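PDB 6I9A: Lys-gingipain catalytic subunit from Porphyromonas gingivalis, which is a secreted cysteine protease, probably a virulence factor in periodontal disease, that cleaves proteins with a strong preference for lysine at the P1 position. Local coordinates for residues P259-G262 against E263-R267; L227-S230 against Q231-A234; E128-N131 against I132-V136; L235-K238 against D239-L243. All blocks are in the same frame, centred on the assembly; numbering follows the deposited sequence. Where two conformers were deposited one is given.

Contact 1. Residues P259-G262 against E263-R267. With CA (calcium ion), chain H.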
ATOM      1  N   PRO A 259     -19.141   7.709  -5.212  1.00 11.73           N
ATOM      2  CA  PRO A 259     -17.866   7.192  -4.703  1.00 10.89           C
ATOM      3  C   PRO A 259     -17.835   5.661  -4.865  1.00 10.87           C
ATOM      4  O   PRO A 259     -18.808   4.940  -4.564  1.00 11.08           O
ATOM      5  CB  PRO A 259     -17.879   7.595  -3.212  1.00 11.61           C
ATOM      6  CG  PRO A 259     -18.725   8.885  -3.246  1.00 11.69           C
ATOM      7  CD  PRO A 259     -19.832   8.511  -4.182  1.00 12.54           C
ATOM      8  N   CYS A 260     -16.723   5.152  -5.384  1.00 10.54           N
ATOM      9  CA  CYS A 260     -16.660   3.722  -5.586  1.00 10.71           C
ATOM     10  C   CYS A 260     -16.393   2.998  -4.261  1.00  9.63           C
ATOM     11  O   CYS A 260     -16.039   3.621  -3.256  1.00  9.88           O
ATOM     12  CB  CYS A 260     -15.623   3.369  -6.650  1.00 10.60           C
ATOM     13  SG  CYS A 260     -13.891   3.677  -6.148  1.00 11.01           S
ATOM     14  N   PHE A 261     -16.513   1.667  -4.262  1.00  9.90           N
ATOM     15  CA  PHE A 261     -16.286   0.863  -3.086  1.00  9.46           C
ATOM     16  C   PHE A 261     -14.920   1.168  -2.447  1.00  9.35           C
ATOM     17  O   PHE A 261     -14.824   1.310  -1.217  1.00  9.47           O
ATOM     18  CB  PHE A 261     -16.386  -0.618  -3.516  1.00 10.01           C
ATOM     19  CG  PHE A 261     -16.208  -1.603  -2.406  1.00  9.54           C
ATOM     20  CD1 PHE A 261     -14.935  -2.054  -2.041  1.00 10.12           C
ATOM     21  CD2 PHE A 261     -17.316  -2.142  -1.758  1.00 10.70           C
ATOM     22  CE1 PHE A 261     -14.771  -3.007  -1.039  1.00 11.56           C
ATOM     23  CE2 PHE A 261     -17.155  -3.103  -0.759  1.00 10.86           C
ATOM     24  CZ  PHE A 261     -15.886  -3.559  -0.429  1.00 10.39           C
ATOM     25  N   GLY A 262     -13.854   1.247  -3.272  1.00  8.82           N
ATOM     26  CA  GLY A 262     -12.528   1.496  -2.696  1.00  9.72           C
ATOM     27  C   GLY A 262     -12.406   2.876  -2.052  1.00  9.27           C
ATOM     28  O   GLY A 262     -11.650   3.050  -1.085  1.00 10.01           O
ATOM     29  N   GLU A 263     -13.133   3.872  -2.601  1.00  8.93           N
ATOM     30  CA  GLU A 263     -13.138   5.199  -2.004  1.00  9.81           C
ATOM     31  C   GLU A 263     -13.910   5.146  -0.686  1.00  9.80           C
ATOM     32  O   GLU A 263     -13.491   5.704   0.318  1.00 10.09           O
ATOM     33  CB  GLU A 263     -13.766   6.213  -2.971  1.00 10.03           C
ATOM     34  CG  GLU A 263     -12.800   6.581  -4.092  1.00 11.12           C
ATOM     35  CD  GLU A 263     -13.427   7.477  -5.147  1.00 10.63           C
ATOM     36  OE1 GLU A 263     -14.521   7.160  -5.663  1.00 12.09           O
ATOM     37  OE2 GLU A 263     -12.759   8.463  -5.528  1.00 10.74           O
ATOM     38  N   VAL A 264     -15.100   4.505  -0.689  1.00  9.78           N
ATOM     39  CA  VAL A 264     -15.879   4.488   0.566  1.00 10.50           C
ATOM     40  C   VAL A 264     -15.130   3.747   1.660  1.00  9.94           C
ATOM     41  O   VAL A 264     -15.119   4.211   2.814  1.00  9.65           O
ATOM     42  CB  VAL A 264     -17.274   3.872   0.301  1.00 10.29           C
ATOM     43  CG1 VAL A 264     -18.064   3.697   1.602  1.00 11.59           C
ATOM     44  CG2 VAL A 264     -18.068   4.767  -0.654  1.00 11.18           C
ATOM     45  N   ILE A 265     -14.521   2.603   1.351  1.00  9.75           N
ATOM     46  CA  ILE A 265     -13.937   1.788   2.414  1.00  9.58           C
ATOM     47  C   ILE A 265     -12.755   2.514   3.077  1.00  9.69           C
ATOM     48  O   ILE A 265     -12.469   2.239   4.250  1.00  9.87           O
ATOM     49  CB  ILE A 265     -13.561   0.381   1.886  1.00  9.79           C
ATOM     50  CG1 ILE A 265     -13.575  -0.644   3.022  1.00  9.61           C
ATOM     51  CG2 ILE A 265     -12.210   0.391   1.100  1.00 10.59           C
ATOM     52  CD1 ILE A 265     -13.472  -2.107   2.468  1.00 10.52           C
ATOM     53  N   THR A 266     -12.090   3.438   2.340  1.00  9.49           N
ATOM     54  CA  THR A 266     -11.009   4.205   2.927  1.00  9.93           C
ATOM     55  C   THR A 266     -11.528   5.502   3.537  1.00  9.47           C
ATOM     56  O   THR A 266     -10.988   5.928   4.562  1.00 10.15           O
ATOM     57  CB  THR A 266      -9.912   4.435   1.909  1.00 10.06           C
ATOM     58  OG1 THR A 266     -10.437   4.995   0.680  1.00 10.20           O
ATOM     59  CG2 THR A 266      -9.150   3.184   1.628  1.00 11.18           C
ATOM     60  N   ARG A 267     -12.555   6.149   2.958  1.00 10.03           N
ATOM     61  CA  ARG A 267     -13.070   7.432   3.486  1.00 10.86           C
ATOM     62  C   ARG A 267     -13.840   7.284   4.796  1.00 11.18           C
ATOM     63  O   ARG A 267     -13.933   8.269   5.526  1.00 12.32           O
ATOM     64  CB  ARG A 267     -14.001   8.092   2.467  1.00 10.64           C
ATOM     65  CG  ARG A 267     -13.299   8.582   1.227  1.00 10.23           C
ATOM     66  CD  ARG A 267     -14.314   9.021   0.206  1.00 10.72           C
ATOM     67  NE  ARG A 267     -13.596   9.563  -0.946  1.00 10.59           N
ATOM     68  CZ  ARG A 267     -14.173  10.218  -1.951  1.00 10.32           C
ATOM     69  NH1 ARG A 267     -15.501  10.354  -1.994  1.00 11.24           N
ATOM     70  NH2 ARG A 267     -13.434  10.685  -2.954  1.00 11.09           N
TER
HETATM   71 CA    CA H 706     -14.460   9.383  -7.059  1.00 10.30          CA
HETATM   72  O   HOH W   1     -15.025  10.976  -8.807  1.00 12.89           O
HETATM   73  O   HOH W   2     -16.167   7.935  -8.056  1.00 11.66           O
HETATM   74  O   HOH W   3     -16.477   9.975  -5.977  1.00 12.10           O

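Contact 2. Residues L227-S230 against Q231-A234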
ATOM      1  N   LEU A 227     -21.399  -7.130  -0.131  1.00 10.65           N
ATOM      2  CA  LEU A 227     -20.963  -6.088   0.806  1.00 11.04           C
ATOM      3  C   LEU A 227     -21.031  -4.795   0.052  1.00 10.98           C
ATOM      4  O   LEU A 227     -20.229  -4.567  -0.859  1.00 11.42           O
ATOM      5  CB  LEU A 227     -19.556  -6.352   1.315  1.00 10.84           C
ATOM      6  CG  LEU A 227     -18.999  -5.347   2.330  1.00 11.07           C
ATOM      7  CD1 LEU A 227     -19.796  -5.346   3.643  1.00 12.80           C
ATOM      8  CD2 LEU A 227     -17.516  -5.617   2.590  1.00 11.90           C
ATOM      9  N   THR A 228     -21.995  -3.967   0.381  1.00 12.11           N
ATOM     10  CA  THR A 228     -22.191  -2.719  -0.356  1.00 13.58           C
ATOM     11  C   THR A 228     -21.520  -1.519   0.320  1.00 12.74           C
ATOM     12  O   THR A 228     -21.221  -1.558   1.521  1.00 12.12           O
ATOM     13  CB  THR A 228     -23.686  -2.389  -0.496  1.00 14.68           C
ATOM     14  OG1 THR A 228     -24.159  -2.089   0.825  1.00 15.27           O
ATOM     15  CG2 THR A 228     -24.487  -3.543  -1.114  1.00 14.89           C
ATOM     16  N   THR A 229     -21.445  -0.390  -0.408  1.00 12.03           N
ATOM     17  CA  THR A 229     -20.945   0.872   0.191  1.00 12.89           C
ATOM     18  C   THR A 229     -21.835   1.292   1.378  1.00 13.78           C
ATOM     19  O   THR A 229     -21.319   1.808   2.395  1.00 13.58           O
ATOM     20  CB  THR A 229     -20.826   1.973  -0.881  1.00 13.18           C
ATOM     21  OG1 THR A 229     -22.046   2.089  -1.627  1.00 16.47           O
ATOM     22  CG2 THR A 229     -19.644   1.752  -1.812  1.00 14.09           C
ATOM     23  N   SER A 230     -23.156   1.078   1.293  1.00 15.03           N
ATOM     24  CA  SER A 230     -24.018   1.429   2.421  0.51 14.87           C
ATOM     25  C   SER A 230     -23.645   0.596   3.662  1.00 14.69           C
ATOM     26  O   SER A 230     -23.599   1.111   4.790  1.00 16.16           O
ATOM     27  CB  SER A 230     -25.489   1.255   2.048  0.51 16.79           C
ATOM     28  OG  SER A 230     -25.838   2.264   1.115  0.51 17.76           O
ATOM     29  N   GLN A 231     -23.318  -0.680   3.478  1.00 13.77           N
ATOM     30  CA  GLN A 231     -22.898  -1.542   4.577  0.52 13.17           C
ATOM     31  C   GLN A 231     -21.509  -1.147   5.112  1.00 12.30           C
ATOM     32  O   GLN A 231     -21.267  -1.209   6.326  1.00 13.60           O
ATOM     33  CB  GLN A 231     -22.905  -3.000   4.110  0.52 13.40           C
ATOM     34  CG  GLN A 231     -24.349  -3.518   4.004  0.52 15.47           C
ATOM     35  CD  GLN A 231     -24.451  -4.850   3.327  0.52 18.16           C
ATOM     36  OE1 GLN A 231     -23.702  -5.187   2.435  0.52 14.31           O
ATOM     37  NE2 GLN A 231     -25.461  -5.625   3.698  0.52 22.22           N
ATOM     38  N   LEU A 232     -20.626  -0.660   4.226  1.00 11.09           N
ATOM     39  CA  LEU A 232     -19.317  -0.182   4.711  1.00 11.23           C
ATOM     40  C   LEU A 232     -19.511   0.963   5.701  1.00 11.25           C
ATOM     41  O   LEU A 232     -18.755   1.060   6.678  1.00 11.66           O
ATOM     42  CB  LEU A 232     -18.462   0.321   3.559  1.00 10.52           C
ATOM     43  CG  LEU A 232     -18.050  -0.736   2.539  1.00 10.83           C
ATOM     44  CD1 LEU A 232     -17.207  -0.075   1.433  1.00 12.17           C
ATOM     45  CD2 LEU A 232     -17.246  -1.899   3.200  1.00 11.71           C
ATOM     46  N   LYS A 233     -20.489   1.826   5.453  1.00 12.02           N
ATOM     47  CA  LYS A 233     -20.703   2.983   6.322  1.00 12.44           C
ATOM     48  C   LYS A 233     -21.197   2.584   7.715  1.00 13.09           C
ATOM     49  O   LYS A 233     -21.137   3.391   8.651  1.00 14.28           O
ATOM     50  CB  LYS A 233     -21.684   3.935   5.646  1.00 14.38           C
ATOM     51  CG  LYS A 233     -21.082   4.578   4.389  1.00 13.88           C
ATOM     52  CD  LYS A 233     -22.157   5.301   3.579  1.00 15.70           C
ATOM     53  CE  LYS A 233     -21.587   5.757   2.226  1.00 17.86           C
ATOM     54  NZ  LYS A 233     -22.621   6.504   1.430  1.00 18.06           N
ATOM     55  N   ALA A 234     -21.724   1.352   7.854  1.00 12.56           N
ATOM     56  CA  ALA A 234     -22.244   0.825   9.109  1.00 12.89           C
ATOM     57  C   ALA A 234     -21.266  -0.124   9.809  1.00 11.96           C
ATOM     58  O   ALA A 234     -21.640  -0.687  10.833  1.00 13.56           O
ATOM     59  CB  ALA A 234     -23.560   0.096   8.832  1.00 15.14           C
TER
HETATM   60  O   HOH W   4     -23.892   3.899  -0.178  0.50 23.09           O

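Contact 3. Residues E128-N131 against I132-V136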
ATOM      1  N   GLU A 128     -12.973  13.955   5.073  1.00 12.23           N
ATOM      2  CA  GLU A 128     -12.745  12.584   4.608  1.00 12.30           C
ATOM      3  C   GLU A 128     -11.262  12.275   4.529  1.00 11.61           C
ATOM      4  O   GLU A 128     -10.855  11.159   4.823  1.00 12.06           O
ATOM      5  CB  GLU A 128     -13.375  12.327   3.242  1.00 12.49           C
ATOM      6  CG  GLU A 128     -14.883  12.192   3.356  1.00 13.42           C
ATOM      7  CD  GLU A 128     -15.554  11.988   2.040  1.00 15.05           C
ATOM      8  OE1 GLU A 128     -14.899  12.168   0.990  1.00 14.30           O
ATOM      9  OE2 GLU A 128     -16.752  11.636   2.065  1.00 16.88           O
ATOM     10  N   LEU A 129     -10.438  13.246   4.123  1.00 10.72           N
ATOM     11  CA  LEU A 129      -8.992  13.001   4.122  1.00 11.01           C
ATOM     12  C   LEU A 129      -8.486  12.748   5.542  1.00 10.80           C
ATOM     13  O   LEU A 129      -7.714  11.816   5.767  1.00 10.40           O
ATOM     14  CB  LEU A 129      -8.222  14.161   3.459  1.00 11.37           C
ATOM     15  CG  LEU A 129      -6.725  13.936   3.407  1.00 11.52           C
ATOM     16  CD1 LEU A 129      -6.328  12.710   2.587  1.00 12.77           C
ATOM     17  CD2 LEU A 129      -6.029  15.164   2.862  1.00 12.65           C
ATOM     18  N   THR A 130      -8.970  13.551   6.519  1.00 11.63           N
ATOM     19  CA  THR A 130      -8.604  13.302   7.900  1.00 10.94           C
ATOM     20  C   THR A 130      -9.021  11.907   8.337  1.00 11.00           C
ATOM     21  O   THR A 130      -8.286  11.250   9.089  1.00 10.94           O
ATOM     22  CB  THR A 130      -9.239  14.376   8.765  1.00 12.14           C
ATOM     23  OG1 THR A 130      -8.613  15.617   8.403  1.00 12.43           O
ATOM     24  CG2 THR A 130      -9.066  14.101  10.273  1.00 12.95           C
ATOM     25  N   ASN A 131     -10.192  11.430   7.873  1.00 10.73           N
ATOM     26  CA  ASN A 131     -10.623  10.083   8.254  1.00 11.33           C
ATOM     27  C   ASN A 131      -9.589   9.055   7.834  1.00 10.84           C
ATOM     28  O   ASN A 131      -9.271   8.111   8.555  1.00 10.98           O
ATOM     29  CB  ASN A 131     -11.932   9.749   7.586  1.00 12.12           C
ATOM     30  CG  ASN A 131     -13.090  10.521   8.117  1.00 12.89           C
ATOM     31  OD1 ASN A 131     -13.005  11.161   9.186  1.00 14.04           O
ATOM     32  ND2 ASN A 131     -14.216  10.504   7.411  1.00 12.56           N
ATOM     33  N   ILE A 132      -9.094   9.186   6.587  1.00 10.38           N
ATOM     34  CA  ILE A 132      -8.096   8.220   6.094  1.00 10.70           C
ATOM     35  C   ILE A 132      -6.839   8.327   6.922  1.00 10.01           C
ATOM     36  O   ILE A 132      -6.265   7.323   7.359  1.00  9.89           O
ATOM     37  CB  ILE A 132      -7.756   8.488   4.613  1.00 10.61           C
ATOM     38  CG1 ILE A 132      -9.014   8.438   3.725  1.00 11.28           C
ATOM     39  CG2 ILE A 132      -6.674   7.482   4.131  1.00 12.33           C
ATOM     40  CD1 ILE A 132      -8.758   8.870   2.275  1.00 12.34           C
ATOM     41  N   ILE A 133      -6.361   9.591   7.093  1.00 10.45           N
ATOM     42  CA  ILE A 133      -5.094   9.801   7.813  1.00 11.03           C
ATOM     43  C   ILE A 133      -5.148   9.263   9.222  1.00 10.38           C
ATOM     44  O   ILE A 133      -4.177   8.672   9.706  1.00 10.32           O
ATOM     45  CB  ILE A 133      -4.780  11.319   7.802  1.00 10.24           C
ATOM     46  CG1 ILE A 133      -4.453  11.744   6.381  1.00 10.71           C
ATOM     47  CG2 ILE A 133      -3.637  11.666   8.800  1.00 11.14           C
ATOM     48  CD1 ILE A 133      -4.407  13.265   6.197  1.00 11.29           C
ATOM     49  N   ASP A 134      -6.283   9.475   9.934  1.00 10.46           N
ATOM     50  CA  ASP A 134      -6.329   9.004  11.337  1.00 10.96           C
ATOM     51  C   ASP A 134      -6.173   7.490  11.425  1.00 10.65           C
ATOM     52  O   ASP A 134      -5.568   6.940  12.361  1.00 10.98           O
ATOM     53  CB  ASP A 134      -7.633   9.438  11.969  1.00 12.54           C
ATOM     54  CG  ASP A 134      -7.700  10.931  12.239  1.00 14.76           C
ATOM     55  OD1 ASP A 134      -6.631  11.606  12.260  1.00 15.73           O
ATOM     56  OD2 ASP A 134      -8.818  11.434  12.466  1.00 15.52           O
ATOM     57  N   LYS A 135      -6.725   6.761  10.440  1.00 10.28           N
ATOM     58  CA  LYS A 135      -6.570   5.294  10.436  1.00  9.95           C
ATOM     59  C   LYS A 135      -5.138   4.899  10.151  1.00  9.72           C
ATOM     60  O   LYS A 135      -4.571   4.002  10.765  1.00 10.00           O
ATOM     61  CB  LYS A 135      -7.523   4.663   9.419  1.00 11.01           C
ATOM     62  CG  LYS A 135      -9.004   4.828   9.878  1.00 10.39           C
ATOM     63  CD  LYS A 135     -10.000   4.144   8.925  1.00 11.66           C
ATOM     64  CE  LYS A 135     -10.222   4.956   7.690  1.00 10.25           C
ATOM     65  NZ  LYS A 135     -11.234   4.298   6.785  1.00 10.41           N
ATOM     66  N   VAL A 136      -4.518   5.573   9.161  1.00  9.69           N
ATOM     67  CA  VAL A 136      -3.100   5.305   8.841  1.00 10.93           C
ATOM     68  C   VAL A 136      -2.208   5.552  10.046  1.00 10.54           C
ATOM     69  O   VAL A 136      -1.358   4.739  10.358  1.00 11.06           O
ATOM     70  CB  VAL A 136      -2.649   6.173   7.651  1.00 10.58           C
ATOM     71  CG1 VAL A 136      -1.146   6.081   7.466  1.00 11.74           C
ATOM     72  CG2 VAL A 136      -3.408   5.763   6.395  1.00 11.27           C
TER

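Contact 4. Residues L235-K238 against D239-L243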
ATOM      1  N   LEU A 235     -20.002  -0.288   9.309  1.00 10.97           N
ATOM      2  CA  LEU A 235     -19.008  -1.087  10.020  1.00 11.61           C
ATOM      3  C   LEU A 235     -18.744  -0.497  11.421  1.00 10.76           C
ATOM      4  O   LEU A 235     -18.921   0.712  11.644  1.00 12.69           O
ATOM      5  CB  LEU A 235     -17.700  -1.134   9.226  1.00 12.08           C
ATOM      6  CG  LEU A 235     -17.767  -1.987   7.954  1.00 12.43           C
ATOM      7  CD1 LEU A 235     -16.500  -1.723   7.134  1.00 13.85           C
ATOM      8  CD2 LEU A 235     -17.825  -3.481   8.304  1.00 15.70           C
ATOM      9  N   THR A 236     -18.289  -1.346  12.333  1.00 11.78           N
ATOM     10  CA  THR A 236     -18.093  -0.922  13.718  1.00 11.96           C
ATOM     11  C   THR A 236     -16.666  -1.172  14.183  1.00 11.83           C
ATOM     12  O   THR A 236     -16.408  -1.157  15.402  1.00 12.77           O
ATOM     13  CB  THR A 236     -19.091  -1.696  14.637  1.00 12.13           C
ATOM     14  OG1 THR A 236     -18.717  -3.058  14.618  1.00 13.94           O
ATOM     15  CG2 THR A 236     -20.540  -1.515  14.238  1.00 15.95           C
ATOM     16  N   ASN A 237     -15.690  -1.369  13.258  1.00 11.01           N
ATOM     17  CA  ASN A 237     -14.332  -1.757  13.624  1.00 11.15           C
ATOM     18  C   ASN A 237     -13.459  -0.569  14.040  1.00 11.41           C
ATOM     19  O   ASN A 237     -12.354  -0.363  13.533  1.00 10.88           O
ATOM     20  CB  ASN A 237     -13.658  -2.513  12.455  1.00 10.80           C
ATOM     21  CG  ASN A 237     -13.571  -1.774  11.150  1.00  9.82           C
ATOM     22  OD1 ASN A 237     -14.564  -1.229  10.652  1.00 10.41           O
ATOM     23  ND2 ASN A 237     -12.368  -1.695  10.592  1.00 10.52           N
ATOM     24  N   LYS A 238     -13.954   0.203  15.017  1.00 11.80           N
ATOM     25  CA  LYS A 238     -13.176   1.304  15.559  0.50 12.42           C
ATOM     26  C   LYS A 238     -11.867   0.752  16.066  1.00 11.89           C
ATOM     27  O   LYS A 238     -11.823  -0.280  16.744  1.00 12.44           O
ATOM     28  CB  LYS A 238     -13.965   2.058  16.646  0.50 14.65           C
ATOM     29  CG  LYS A 238     -13.157   3.205  17.292  0.50 17.95           C
ATOM     30  CD  LYS A 238     -14.002   4.058  18.229  0.50 21.63           C
ATOM     31  CE  LYS A 238     -13.132   4.980  19.058  0.50 24.69           C
ATOM     32  NZ  LYS A 238     -13.930   5.796  20.001  0.50 23.46           N
ATOM     33  N   ASP A 239     -10.760   1.442  15.702  1.00 11.45           N
ATOM     34  CA  ASP A 239      -9.403   1.127  16.104  1.00 11.95           C
ATOM     35  C   ASP A 239      -8.897  -0.203  15.558  1.00 11.18           C
ATOM     36  O   ASP A 239      -7.857  -0.673  15.996  1.00 10.93           O
ATOM     37  CB  ASP A 239      -9.266   1.150  17.639  1.00 13.85           C
ATOM     38  CG  ASP A 239      -9.528   2.477  18.328  1.00 16.13           C
ATOM     39  OD1 ASP A 239      -9.471   3.520  17.671  1.00 16.08           O
ATOM     40  OD2 ASP A 239      -9.844   2.462  19.527  1.00 21.13           O
ATOM     41  N   LYS A 240      -9.571  -0.777  14.544  1.00 10.34           N
ATOM     42  CA  LYS A 240      -9.171  -2.085  14.009  1.00 10.07           C
ATOM     43  C   LYS A 240      -9.155  -2.037  12.487  1.00  9.70           C
ATOM     44  O   LYS A 240      -9.960  -2.691  11.797  1.00 10.64           O
ATOM     45  CB  LYS A 240     -10.141  -3.157  14.539  1.00 11.24           C
ATOM     46  CG  LYS A 240      -9.977  -3.367  16.075  1.00 12.18           C
ATOM     47  CD  LYS A 240     -10.973  -4.402  16.594  1.00 12.71           C
ATOM     48  CE  LYS A 240     -12.406  -3.946  16.516  1.00 14.81           C
ATOM     49  NZ  LYS A 240     -13.357  -4.762  17.379  1.00 22.49           N
ATOM     50  N   TYR A 241      -8.225  -1.227  11.946  1.00  9.90           N
ATOM     51  CA  TYR A 241      -8.238  -0.924  10.528  1.00  9.21           C
ATOM     52  C   TYR A 241      -7.449  -1.929   9.731  1.00  8.88           C
ATOM     53  O   TYR A 241      -6.376  -2.384  10.095  1.00  9.81           O
ATOM     54  CB  TYR A 241      -7.722   0.519  10.288  1.00  9.95           C
ATOM     55  CG  TYR A 241      -8.449   1.473  11.214  1.00 10.40           C
ATOM     56  CD1 TYR A 241      -9.842   1.519  11.243  1.00 10.49           C
ATOM     57  CD2 TYR A 241      -7.746   2.229  12.144  1.00 10.16           C
ATOM     58  CE1 TYR A 241     -10.517   2.296  12.185  1.00 11.14           C
ATOM     59  CE2 TYR A 241      -8.418   3.043  13.082  1.00 11.47           C
ATOM     60  CZ  TYR A 241      -9.803   3.064  13.091  1.00 11.68           C
ATOM     61  OH  TYR A 241     -10.526   3.802  14.006  1.00 12.11           O
ATOM     62  N   PHE A 242      -7.984  -2.244   8.531  1.00  9.27           N
ATOM     63  CA  PHE A 242      -7.410  -3.299   7.693  1.00  8.98           C
ATOM     64  C   PHE A 242      -6.937  -2.794   6.324  1.00  8.84           C
ATOM     65  O   PHE A 242      -7.336  -1.711   5.849  1.00  9.00           O
ATOM     66  CB  PHE A 242      -8.433  -4.467   7.535  1.00  9.18           C
ATOM     67  CG  PHE A 242      -9.843  -4.047   7.144  1.00  9.10           C
ATOM     68  CD1 PHE A 242     -10.169  -3.715   5.825  1.00  9.55           C
ATOM     69  CD2 PHE A 242     -10.862  -4.059   8.093  1.00 10.26           C
ATOM     70  CE1 PHE A 242     -11.464  -3.323   5.503  1.00  9.83           C
ATOM     71  CE2 PHE A 242     -12.147  -3.693   7.762  1.00 11.01           C
ATOM     72  CZ  PHE A 242     -12.456  -3.357   6.483  1.00 10.15           C
ATOM     73  N   LEU A 243      -6.152  -3.661   5.674  1.00  8.42           N
ATOM     74  CA  LEU A 243      -5.937  -3.581   4.226  1.00  8.48           C
ATOM     75  C   LEU A 243      -6.989  -4.499   3.592  1.00  8.11           C
ATOM     76  O   LEU A 243      -7.161  -5.639   4.052  1.00  8.72           O
ATOM     77  CB  LEU A 243      -4.540  -4.133   3.918  1.00  8.74           C
ATOM     78  CG  LEU A 243      -4.271  -4.422   2.424  1.00  9.07           C
ATOM     79  CD1 LEU A 243      -4.366  -3.166   1.547  1.00  9.92           C
ATOM     80  CD2 LEU A 243      -2.896  -5.040   2.251  1.00 10.40           C
TER
HETATM   81  O   HOH W   5     -15.980  -3.634  16.862  1.00 25.60           O

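Contact 1. Residues P259-G262 against E263-R267
Glu263 leans its chain back toward the start of the helix, CG anti to its own carbonyl carbon (chi1 -76°), while Cys260 holds SG between its backbone N and carbonyl carbon (chi1 69°); together they close a capping box at the start of helix 261-267. One half of the box is firm: Cys260 N donates to the anti lone pair of Glu263 OE1 at 3.0 Å, with an N-H...O angle of 165°. The other half, Glu263 N to Cys260 SG at 3.6 Å, is weak. The same carboxylate is a bidentate calcium ligand, with OE1 at 2.6 Å and OE2 at 2.5 Å from the ion. Asp85 and the carbonyl of Phe254 also bind this calcium, as do three waters, so the group that caps the helix is also clamped by the metal. One turn on, Arg267 runs extended beside it, and its NH2 lies 3.5 Å from Glu263 OE2. That oxygen is well out of the guanidinium plane, so charge alone links the pair; Ser122 OG hydrogen-bonds both Glu263 OE2 and Arg267 NH2, and NH2 also bonds Asp85. Apolar groups close the flanks of the turn. Pro259 CB meets Val264 CG2 at 3.8 Å, and Phe261, whose ring also stacks on Trp222, crosses Ile265 obliquely. The touching atoms there are Phe261 CE1 and Ile265 CD1, 3.8 Å apart.

Contact 2. Residues L227-S230 against Q231-A234
Two reciprocal hydrogen bonds tie Thr228 to Gln231. Thr228 N donates to Gln231 OE1 at 2.9 Å with an N-H...O angle of 162°, and Gln231 N donates to Thr228 OG1 at 3.1 Å. The amide oxygen is approached only slightly out of its carbonyl plane, by 16°. Gln231 was modelled in two conformers, so the first bond holds for the one described here. For the second, the placement of Thr228 OG1 between its own backbone N and carbonyl carbon (chi1 68°) turns the hydroxyl toward the helix. Behind this pair the helical bonds begin, with Leu232 N reaching Thr228 O at 2.9 Å and Lys233 N reaching Thr229 O at 3.2 Å. Farther out, the extended Lys233 chain passes over Thr229 O, its CG 3.4 Å away. On the buried side Leu227 and Leu232 cross at about a right angle, CD2 against CD2 at 3.8 Å, and Leu227 CD1 rests on Gln231 CB. Leu232 continues inward to Phe261, Val264 and Ile265 of helix 261-267. The polar exchange is that of a capping box, with Thr228 as N-cap where strand 226-228 passes directly into the short helix 229-232.

Contact 3. Residues E128-N131 against I132-V136
The carboxylate of Asp134 lies with one face against Thr130: the carbonyl oxygen Thr130 O stands over its carbon CG at 3.2 Å, and Thr130 CG2 flanks that same face toward OD2, 3.5 Å away. The two side chains run side by side and point the same way. Since Thr130 O and Asp134 OD2 are both acceptors, they share no bond; the carbonyl is used by Asp134 N, which donates to it at 2.8 Å. Thr130 OG1 instead bonds back to Pro126 O. The other flat group, the Asn131 amide, turns out of the helix, with ND2 on Arg267 O and OD1 on Lys269 NZ. Lys135 bends at chi3 (-78°), which folds its CE back to 3.4 Å from Asn131 O and sends NZ among the carbonyl oxygens of Thr266, Val268, Lys271 and Ala273. A buried ammonium is thus met by backbone acceptors, probably stabilising its charge. On the apolar side Leu129 and Ile133 pack one turn apart, Leu129 CG to Ile133 CD1 at 3.7 Å. The straight bond from Ile133 N to Leu129 O (2.9 Å, N-H...O 171°) lies beneath them. This is the i to i+4 pattern of an alpha-helix packed on two sides: in helix 126-141 the apolar side covers helix 25-37 and strand 117-121, and the polar side grips the end of helix 261-267 and the loop after it.

Contact 4. Residues L235-K238 against D239-L243
Asn237 donates its side-chain ND2 to Lys240 O from well above the carbonyl plane, 53° out of it, although the bond is short at 2.9 Å and nearly straight (N-H...O 169°). The acceptor lies in the plane of the donating amide, so the misfit is all on the carbonyl side. Asn237 holds Lys240 twice: Lys240 N also donates to Asn237 O at 3.0 Å and closes a type II beta turn. At its third position Asp239, not a glycine, takes the left-handed conformation. Its N-H donates to Tyr241 OH at 2.9 Å, a second clamp on the corner, and the Tyr241 ring brings CE1 to 3.5 Å from Asn237 O. On the other flank the Asn237 and Phe242 side chains cross at about a right angle, yet their amide and ring planes are nearly parallel, 18° apart, with ND2 3.5 Å from CE2. OD1 of the same amide accepts from Gly272 N, so both of its polar ends are used. Leu235 CD1 approaches the edge of the Phe242 ring, at 4.4 Å from CZ. Lys240 sends NZ to Thr206 O, and a water that accepts from it also lies within hydrogen-bonding distance of Thr236 O. The inverse gamma turn at Asn237 runs into the type II beta turn, and together they lead the chain from helix 229-232 into strand 242-247, a parallel strand of the six-stranded sheet in the caspase-like catalytic domain.

In the fold
Helix 261-267 of contact 1 is the hub. Contact 2 packs on one flank, with centres 10 Å apart and Val264 CG2 3.6 Å from Thr229 CG2. Contact 3 bonds to its C-terminal end, where Lys135 NZ lies 2.8 Å from Thr266 O. Contact 4 leads into strand 242-247, the strand that precedes contact 1's helix in a beta-alpha-beta unit; the two meet at Ile265 CD1 and Phe242 CE1, 3.8 Å apart. Contacts 3 and 4 touch through Lys135 and Tyr241. The nucleophile Cys249 follows that strand. The bound inhibitor KYT-36 lies about 11 Å from the Phe261 side chain and about 10 Å from that of Thr228.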